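Local structure of mediator of RNA polymerase II transcription subunit 18 (3C0T) at residues Trp165-Tyr170 against Cys200-Val205. The protein forms part of the Mediator complex, a coactivator that relays signals from gene-specific regulatory proteins to the RNA polymerase II machinery. Sequence-based numbering, arbitrary orientation.
Sequences WILHVY and CDLKNV
Leu-202 meets the strand with a two-pronged end, one methyl group touching Val-169 and the other Leu-167. The first prong, CD1, lies 3.6 Å from CG2 of Val-169, and these two side chains cross at about a right angle. CG2 is the valine branch that reaches Leu-202 because it stands opposite the carbonyl carbon, with CG1 anti to the backbone N (chi1 -175°). The second prong, CD2, points at the carbonyl O of Leu-167 and has CD1 of Leu-167 beside it, both at 4.2 Å, a loose fit. In the reverse sense, CD1 of Leu-167 is the bump that faces the dip between Cys-200 and Leu-202 CD2, lying 3.7 Å from Cys-200 CB. Its approach to Cys-200 SG is modelled at 3.2 Å, shorter than a relaxed carbon-sulfur contact and doubtful in detail at 2.40 Å resolution. No hydrogen bond joins the segments, and the CA atoms of Leu-167 and Leu-202 are 8.0 Å apart, evidence that the backbones do not pair and that apolar side chains mainly carry the contact. All four touching residues are buried. Strand 165-173 runs between strands 2-10 and 136-146 of the Med18 fold's curled antiparallel sheet, on which helix 179-196 and the segment after it pack together: Leu-189 and Val-192 touch Val-169, Leu-196 touches Leu-202, and near the C-terminus Val-205 O is hydrogen-bonded to Tyr-5 OH on strand 2-10.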
# COMPACT_ATOMS: atom_id res chain seq x y z
N TRP A 165 -2.64 0.16 -12.64
CA TRP A 165 -2.98 -0.41 -11.35
C TRP A 165 -1.68 -1.00 -10.84
O TRP A 165 -0.85 -1.46 -11.62
CB TRP A 165 -4.01 -1.52 -11.50
CG TRP A 165 -5.38 -1.03 -11.81
CD1 TRP A 165 -5.85 -0.62 -13.02
CD2 TRP A 165 -6.47 -0.88 -10.88
NE1 TRP A 165 -7.17 -0.23 -12.91
CE2 TRP A 165 -7.57 -0.38 -11.61
CE3 TRP A 165 -6.62 -1.13 -9.51
CZ2 TRP A 165 -8.82 -0.12 -11.02
CZ3 TRP A 165 -7.87 -0.87 -8.92
CH2 TRP A 165 -8.95 -0.37 -9.67
N ILE A 166 -1.49 -0.96 -9.53
CA ILE A 166 -0.28 -1.51 -8.94
C ILE A 166 -0.59 -2.89 -8.37
O ILE A 166 -1.61 -3.09 -7.72
CB ILE A 166 0.25 -0.60 -7.81
CG1 ILE A 166 0.71 0.73 -8.41
CG2 ILE A 166 1.41 -1.28 -7.06
CD1 ILE A 166 1.21 1.73 -7.38
N LEU A 167 0.30 -3.84 -8.66
CA LEU A 167 0.15 -5.21 -8.16
C LEU A 167 1.21 -5.39 -7.08
O LEU A 167 2.40 -5.41 -7.38
CB LEU A 167 0.40 -6.23 -9.28
CG LEU A 167 -0.73 -7.20 -9.64
CD1 LEU A 167 -0.16 -8.31 -10.49
CD2 LEU A 167 -1.36 -7.80 -8.40
N HIS A 168 0.77 -5.54 -5.84
CA HIS A 168 1.68 -5.71 -4.71
C HIS A 168 1.46 -7.06 -4.04
O HIS A 168 0.38 -7.34 -3.51
CB HIS A 168 1.44 -4.57 -3.70
CG HIS A 168 2.38 -4.59 -2.53
ND1 HIS A 168 2.29 -3.69 -1.49
CD2 HIS A 168 3.43 -5.39 -2.23
CE1 HIS A 168 3.24 -3.94 -0.60
NE2 HIS A 168 3.94 -4.96 -1.03
N VAL A 169 2.49 -7.90 -4.06
CA VAL A 169 2.41 -9.22 -3.44
C VAL A 169 3.30 -9.21 -2.21
O VAL A 169 4.47 -8.83 -2.29
CB VAL A 169 2.88 -10.33 -4.41
CG1 VAL A 169 2.65 -11.70 -3.77
CG2 VAL A 169 2.12 -10.23 -5.73
N TYR A 170 2.76 -9.63 -1.07
CA TYR A 170 3.55 -9.61 0.15
C TYR A 170 3.10 -10.59 1.21
O TYR A 170 2.02 -11.19 1.13
CB TYR A 170 3.50 -8.20 0.77
CG TYR A 170 2.11 -7.76 1.18
CD1 TYR A 170 1.22 -7.22 0.25
CD2 TYR A 170 1.66 -7.94 2.49
CE1 TYR A 170 -0.09 -6.86 0.62
CE2 TYR A 170 0.36 -7.59 2.87
CZ TYR A 170 -0.51 -7.06 1.92
OH TYR A 170 -1.81 -6.75 2.28
N CYS A 200 1.66 -11.04 -15.59
CA CYS A 200 2.21 -9.87 -14.91
C CYS A 200 3.61 -10.13 -14.39
O CYS A 200 3.85 -11.14 -13.74
CB CYS A 200 1.33 -9.45 -13.73
SG CYS A 200 1.96 -7.93 -12.92
N ASP A 201 4.52 -9.22 -14.68
CA ASP A 201 5.89 -9.37 -14.23
C ASP A 201 6.06 -8.79 -12.83
O ASP A 201 5.83 -7.60 -12.61
CB ASP A 201 6.86 -8.70 -15.20
CG ASP A 201 8.32 -8.86 -14.79
OD1 ASP A 201 8.76 -10.01 -14.56
OD2 ASP A 201 9.02 -7.83 -14.68
N LEU A 202 6.47 -9.64 -11.90
CA LEU A 202 6.68 -9.22 -10.53
C LEU A 202 8.16 -9.20 -10.17
O LEU A 202 8.89 -10.16 -10.44
CB LEU A 202 5.93 -10.16 -9.58
CG LEU A 202 4.41 -10.20 -9.68
CD1 LEU A 202 3.86 -11.28 -8.76
CD2 LEU A 202 3.83 -8.83 -9.31
N LYS A 203 8.60 -8.10 -9.58
CA LYS A 203 9.99 -7.98 -9.18
C LYS A 203 10.19 -7.08 -7.97
O LYS A 203 9.28 -6.38 -7.53
CB LYS A 203 10.85 -7.48 -10.34
CG LYS A 203 10.12 -6.72 -11.44
CD LYS A 203 9.71 -5.32 -11.02
CE LYS A 203 8.97 -4.63 -12.17
NZ LYS A 203 8.49 -3.26 -11.84
N ASN A 204 11.40 -7.14 -7.43
CA ASN A 204 11.78 -6.34 -6.28
C ASN A 204 11.91 -4.89 -6.75
O ASN A 204 12.64 -4.60 -7.69
CB ASN A 204 13.12 -6.84 -5.74
CG ASN A 204 13.58 -6.09 -4.49
OD1 ASN A 204 13.01 -5.05 -4.13
ND2 ASN A 204 14.61 -6.60 -3.84
N VAL A 205 11.17 -4.00 -6.11
CA VAL A 205 11.22 -2.58 -6.44
C VAL A 205 11.50 -1.88 -5.12
O VAL A 205 10.92 -2.25 -4.09
CB VAL A 205 9.88 -2.09 -7.03
CG1 VAL A 205 9.94 -0.60 -7.30
CG2 VAL A 205 9.59 -2.83 -8.32